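PDB 3QLL: citrate lyase from Yersinia pestis, which probably acts as a magnesium-dependent lyase related to the citrate lyase beta subunit, on a substrate not established here. Local coordinates for residues Ala67-Ile72 against Pro130-Leu135; Leu106-Leu111 against Glu118-Leu123. All coordinates share one frame; numbering follows the deposited sequence.

In the fold
Both contacts belong to an eight-stranded parallel barrel, one inside it and one on its flank. Interaction 1 joins strands 69-73 and 132-135 across the interior; strand 104-107, part of interaction 2, lies between them, and interaction 2 sets helix 114-125 against the end of that strand and the loop that follows. The two centres are 13 Å apart. The join is direct: Leu-106 N lies 2.7 Å from Tyr-132 O, and Leu-106 O 2.8 Å from Val-134 N, both probable hydrogen bonds of neighbouring strands. Arg-107, predicted to bind substrate, marks the site end. The side chain of Val-134 lies about 4 Å from that of Arg-107 and about 8 Å from that of Glu-165, a predicted magnesium ligand, between nearest atoms.

Interaction 1 of 2, residues Ala67-Ile72 against Pro130-Leu135; sequences ADVAII and PDYLVL
Ile-71 and Val-134 are the residues whose backbones come nearest, with CA atoms 8.1 Å apart, a spacing that reflects two strands separated by a third, 104-107, rather than hydrogen-bonded to each other. Side chains bridge the distance at two points. Ile-71 offers its CG2 methyl, anti to the backbone N, to the CG2 methyl of Val-134 at 4.2 Å, and the two side chains cross at about a right angle. Val-134 CG2 stands anti to its own carbonyl carbon, beside the backbone N, which turns that branch to the isoleucine. Two residues earlier on each strand, Val-69 CG1 approaches Tyr-132 CD2 at 4.3 Å, meeting the ring obliquely. The alternation is what parallel strands in a barrel require: every second side chain points inward, so Val-69 meets Tyr-132 and Ile-71 meets Val-134 in successive layers. Both contacts are loose and wholly apolar, and all four residues are buried. Trp-48 of strand 47-52 touches Val-69, Ile-71 and the Tyr-132 ring, while the tyrosine hydroxyl is hydrogen-bonded to Thr-42. Such layered packing of inward side chains from alternate strands is characteristic of the interior of a TIM barrel, here the HpcH/HpaI aldolase and citrate lyase type.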
loop_
_atom_site.group_PDB
_atom_site.type_symbol
_atom_site.label_atom_id
_atom_site.label_comp_id
_atom_site.label_asym_id
_atom_site.label_seq_id
_atom_site.Cartn_x
_atom_site.Cartn_y
_atom_site.Cartn_z
ATOM N N ALA A 67 28.513 16.598 -4.635
ATOM C CA ALA A 67 27.108 16.313 -4.909
ATOM C C ALA A 67 26.760 16.526 -6.377
ATOM O O ALA A 67 27.255 17.440 -7.003
ATOM C CB ALA A 67 26.214 17.161 -4.025
ATOM N N ASP A 68 25.856 15.707 -6.910
ATOM C CA ASP A 68 25.470 15.881 -8.295
ATOM C C ASP A 68 24.609 17.106 -8.476
ATOM O O ASP A 68 24.694 17.796 -9.488
ATOM C CB ASP A 68 24.738 14.639 -8.809
ATOM C CG ASP A 68 25.688 13.486 -9.089
ATOM O OD1 ASP A 68 26.889 13.746 -9.276
ATOM O OD2 ASP A 68 25.258 12.314 -9.069
ATOM N N VAL A 69 23.800 17.396 -7.469
ATOM C CA VAL A 69 22.990 18.605 -7.469
ATOM C C VAL A 69 23.038 19.186 -6.065
ATOM O O VAL A 69 22.818 18.470 -5.079
ATOM C CB VAL A 69 21.497 18.305 -7.823
ATOM C CG1 VAL A 69 20.653 19.568 -7.761
ATOM C CG2 VAL A 69 21.364 17.597 -9.172
ATOM N N ALA A 70 23.279 20.487 -5.995
ATOM C CA ALA A 70 23.222 21.220 -4.733
ATOM C C ALA A 70 21.876 21.903 -4.596
ATOM O O ALA A 70 21.382 22.548 -5.541
ATOM C CB ALA A 70 24.369 22.253 -4.654
ATOM N N ILE A 71 21.279 21.771 -3.419
ATOM C CA ILE A 71 20.032 22.454 -3.137
ATOM C C ILE A 71 20.199 23.583 -2.120
ATOM O O ILE A 71 20.346 23.343 -0.912
ATOM C CB ILE A 71 18.974 21.499 -2.612
ATOM C CG1 ILE A 71 18.931 20.232 -3.466
ATOM C CG2 ILE A 71 17.614 22.196 -2.565
ATOM C CD1 ILE A 71 17.912 19.236 -2.951
ATOM N N ILE A 72 20.126 24.814 -2.610
ATOM C CA ILE A 72 20.109 25.932 -1.704
ATOM C C ILE A 72 18.781 25.972 -0.993
ATOM O O ILE A 72 17.724 26.047 -1.639
ATOM C CB ILE A 72 20.334 27.254 -2.458
ATOM C CG1 ILE A 72 21.574 27.179 -3.340
ATOM C CG2 ILE A 72 20.368 28.438 -1.480
ATOM C CD1 ILE A 72 21.675 28.330 -4.277
ATOM N N PRO A 130 16.773 29.132 -10.622
ATOM C CA PRO A 130 17.596 27.923 -10.531
ATOM C C PRO A 130 17.185 26.926 -11.592
ATOM O O PRO A 130 16.117 27.085 -12.179
ATOM C CB PRO A 130 17.240 27.365 -9.154
ATOM C CG PRO A 130 15.787 27.776 -8.985
ATOM C CD PRO A 130 15.693 29.153 -9.618
ATOM N N ASP A 131 18.021 25.929 -11.833
ATOM C CA ASP A 131 17.645 24.868 -12.743
ATOM C C ASP A 131 16.479 24.043 -12.208
ATOM O O ASP A 131 15.678 23.524 -12.969
ATOM C CB ASP A 131 18.841 23.953 -13.009
ATOM C CG ASP A 131 20.065 24.722 -13.415
ATOM O OD1 ASP A 131 20.006 25.383 -14.469
ATOM O OD2 ASP A 131 21.055 24.717 -12.655
ATOM N N TYR A 132 16.423 23.884 -10.885
ATOM C CA TYR A 132 15.392 23.127 -10.212
ATOM C C TYR A 132 14.795 23.957 -9.117
ATOM O O TYR A 132 15.509 24.475 -8.268
ATOM C CB TYR A 132 15.943 21.829 -9.623
ATOM C CG TYR A 132 16.423 20.849 -10.642
ATOM C CD1 TYR A 132 15.525 20.147 -11.448
ATOM C CD2 TYR A 132 17.782 20.649 -10.840
ATOM C CE1 TYR A 132 15.981 19.246 -12.388
ATOM C CE2 TYR A 132 18.253 19.759 -11.782
ATOM C CZ TYR A 132 17.350 19.060 -12.554
ATOM O OH TYR A 132 17.832 18.170 -13.481
ATOM N N LEU A 133 13.480 24.102 -9.137
ATOM C CA LEU A 133 12.776 24.734 -8.056
ATOM C C LEU A 133 12.153 23.638 -7.203
ATOM O O LEU A 133 11.303 22.899 -7.667
ATOM C CB LEU A 133 11.688 25.663 -8.591
ATOM C CG LEU A 133 11.131 26.493 -7.435
ATOM C CD1 LEU A 133 12.275 27.233 -6.737
ATOM C CD2 LEU A 133 10.040 27.434 -7.866
ATOM N N VAL A 134 12.590 23.517 -5.959
ATOM C CA VAL A 134 12.132 22.450 -5.078
ATOM C C VAL A 134 11.032 22.978 -4.153
ATOM O O VAL A 134 11.243 23.908 -3.394
ATOM C CB VAL A 134 13.306 21.843 -4.240
ATOM C CG1 VAL A 134 12.841 20.684 -3.377
ATOM C CG2 VAL A 134 14.425 21.396 -5.162
ATOM N N LEU A 135 9.834 22.422 -4.286
ATOM C CA LEU A 135 8.683 22.889 -3.532
ATOM C C LEU A 135 8.332 21.938 -2.382
ATOM O O LEU A 135 7.942 20.789 -2.632
ATOM C CB LEU A 135 7.481 23.045 -4.460
ATOM C CG LEU A 135 6.238 23.546 -3.726
ATOM C CD1 LEU A 135 6.478 25.011 -3.321
ATOM C CD2 LEU A 135 4.953 23.346 -4.567
#

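Interaction 2 of 2, residues Leu106-Leu111 against Glu118-Leu123; sequences LRINGL and EDIHAL
Asn-109 and Asp-119 hold the polar end of this contact, where a single carboxylate oxygen takes two donors from one residue. The side-chain amide of Asn-109 gives ND2 to Asp-119 OD2 at 2.6 Å, nearly straight at 174°; the acceptor lies in the amide plane and the syn lone pair of OD2 is used. The backbone N of Asn-109 reaches the same OD2 at 3.3 Å, from the anti side and 15° out of the carboxylate plane. With CG anti to the carbonyl carbon, chi1 -65°, the asparagine side chain lies beside its own N, bringing both donors to one oxygen. The other side-chain polar atoms of the pair are also engaged: Asp-119 OD1 in a salt bridge with Arg-87 NE, Asn-109 OD1 by Lys-83 NZ; ND2 has a second acceptor in Leu-74 O. The salt bridge with Arg-87 probably favours the charged carboxylate. Beside this network the contact is apolar. Ile-108 CD1 packs on Ile-120 CG1 at 3.8 Å, and Leu-111 CD2 meets Ile-120 CD1 at about a right angle between the side chains. Leu-106 and Leu-123 approach tip to tip, CD2 to CD1 at 3.8 Å. Helix 114-125 thus packs on the end of strand 104-107 and on the loop leading from it, the beta-alpha half of a beta-alpha-beta unit of a TIM barrel.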
loop_
_atom_site.group_PDB
_atom_site.type_symbol
_atom_site.label_atom_id
_atom_site.label_comp_id
_atom_site.label_asym_id
_atom_site.label_seq_id
_atom_site.Cartn_x
_atom_site.Cartn_y
_atom_site.Cartn_z
ATOM N N LEU A 106 16.864 25.098 -5.966
ATOM C CA LEU A 106 16.470 25.992 -4.879
ATOM C C LEU A 106 15.184 25.499 -4.216
ATOM O O LEU A 106 14.136 25.506 -4.821
ATOM C CB LEU A 106 16.261 27.414 -5.410
ATOM C CG LEU A 106 15.754 28.470 -4.425
ATOM C CD1 LEU A 106 16.764 28.854 -3.317
ATOM C CD2 LEU A 106 15.310 29.717 -5.185
ATOM N N ARG A 107 15.259 25.135 -2.945
ATOM C CA ARG A 107 14.051 24.873 -2.205
ATOM C C ARG A 107 13.543 26.131 -1.518
ATOM O O ARG A 107 14.150 26.644 -0.548
ATOM C CB ARG A 107 14.259 23.779 -1.173
ATOM C CG ARG A 107 13.002 23.593 -0.341
ATOM C CD ARG A 107 13.051 22.320 0.464
ATOM N NE ARG A 107 13.864 22.479 1.673
ATOM C CZ ARG A 107 13.966 21.550 2.618
ATOM N NH1 ARG A 107 13.382 20.369 2.470
ATOM N NH2 ARG A 107 14.723 21.770 3.670
ATOM N N ILE A 108 12.412 26.624 -2.010
ATOM C CA ILE A 108 11.770 27.777 -1.391
ATOM C C ILE A 108 10.912 27.300 -0.259
ATOM O O ILE A 108 10.711 26.104 -0.068
ATOM C CB ILE A 108 10.908 28.541 -2.392
ATOM C CG1 ILE A 108 9.810 27.631 -2.940
ATOM C CG2 ILE A 108 11.756 29.040 -3.540
ATOM C CD1 ILE A 108 8.886 28.303 -3.908
ATOM N N ASN A 109 10.392 28.241 0.497
ATOM C CA ASN A 109 9.439 27.906 1.529
ATOM C C ASN A 109 8.057 27.547 0.949
ATOM O O ASN A 109 7.766 27.771 -0.241
ATOM C CB ASN A 109 9.326 29.054 2.517
ATOM C CG ASN A 109 10.635 29.281 3.283
ATOM O OD1 ASN A 109 10.827 28.701 4.356
ATOM N ND2 ASN A 109 11.528 30.136 2.746
ATOM N N GLY A 110 7.227 26.911 1.767
ATOM C CA GLY A 110 5.928 26.477 1.276
ATOM C C GLY A 110 5.061 27.604 0.712
ATOM O O GLY A 110 5.124 28.758 1.161
ATOM N N LEU A 111 4.295 27.261 -0.324
ATOM C CA LEU A 111 3.346 28.182 -0.947
ATOM C C LEU A 111 2.320 28.718 0.045
ATOM O O LEU A 111 1.801 29.837 -0.091
ATOM C CB LEU A 111 2.635 27.494 -2.076
ATOM C CG LEU A 111 3.022 27.949 -3.468
ATOM C CD1 LEU A 111 2.312 27.017 -4.453
ATOM C CD2 LEU A 111 2.579 29.402 -3.684
ATOM N N GLU A 118 6.949 35.595 -0.519
ATOM C CA GLU A 118 8.099 36.510 -0.637
ATOM C C GLU A 118 9.233 35.930 -1.489
ATOM O O GLU A 118 9.772 36.629 -2.356
ATOM C CB GLU A 118 8.619 36.868 0.735
ATOM C CG GLU A 118 7.614 37.643 1.564
ATOM C CD GLU A 118 8.063 37.782 3.012
ATOM O OE1 GLU A 118 8.920 36.975 3.456
ATOM O OE2 GLU A 118 7.561 38.688 3.715
ATOM N N ASP A 119 9.576 34.666 -1.232
ATOM C CA ASP A 119 10.605 33.978 -1.995
ATOM C C ASP A 119 10.250 34.012 -3.492
ATOM O O ASP A 119 11.100 34.246 -4.349
ATOM C CB ASP A 119 10.781 32.535 -1.525
ATOM C CG ASP A 119 11.327 32.448 -0.100
ATOM O OD1 ASP A 119 12.045 33.381 0.332
ATOM O OD2 ASP A 119 11.102 31.416 0.574
ATOM N N ILE A 120 8.990 33.728 -3.798
ATOM C CA ILE A 120 8.525 33.719 -5.176
ATOM C C ILE A 120 8.547 35.131 -5.755
ATOM O O ILE A 120 8.946 35.340 -6.901
ATOM C CB ILE A 120 7.109 33.066 -5.294
ATOM C CG1 ILE A 120 7.242 31.573 -4.967
ATOM C CG2 ILE A 120 6.510 33.280 -6.686
ATOM C CD1 ILE A 120 5.946 30.833 -4.809
ATOM N N HIS A 121 8.120 36.099 -4.959
ATOM C CA HIS A 121 8.165 37.501 -5.375
ATOM C C HIS A 121 9.581 37.919 -5.732
ATOM O O HIS A 121 9.843 38.487 -6.789
ATOM C CB HIS A 121 7.628 38.392 -4.269
ATOM C CG HIS A 121 7.421 39.806 -4.707
ATOM N ND1 HIS A 121 7.422 40.180 -6.035
ATOM C CD2 HIS A 121 7.176 40.934 -4.003
ATOM C CE1 HIS A 121 7.189 41.477 -6.127
ATOM N NE2 HIS A 121 7.035 41.958 -4.907
ATOM N N ALA A 122 10.493 37.658 -4.811
ATOM C CA ALA A 122 11.894 37.974 -5.050
ATOM C C ALA A 122 12.416 37.288 -6.324
ATOM O O ALA A 122 13.041 37.944 -7.160
ATOM C CB ALA A 122 12.735 37.595 -3.841
ATOM N N LEU A 123 12.084 36.007 -6.505
ATOM C CA LEU A 123 12.490 35.268 -7.699
ATOM C C LEU A 123 11.992 35.917 -8.993
ATOM O O LEU A 123 12.766 36.129 -9.931
ATOM C CB LEU A 123 12.007 33.801 -7.633
ATOM C CG LEU A 123 12.840 32.860 -6.755
ATOM C CD1 LEU A 123 12.299 31.441 -6.764
ATOM C CD2 LEU A 123 14.326 32.900 -7.142
#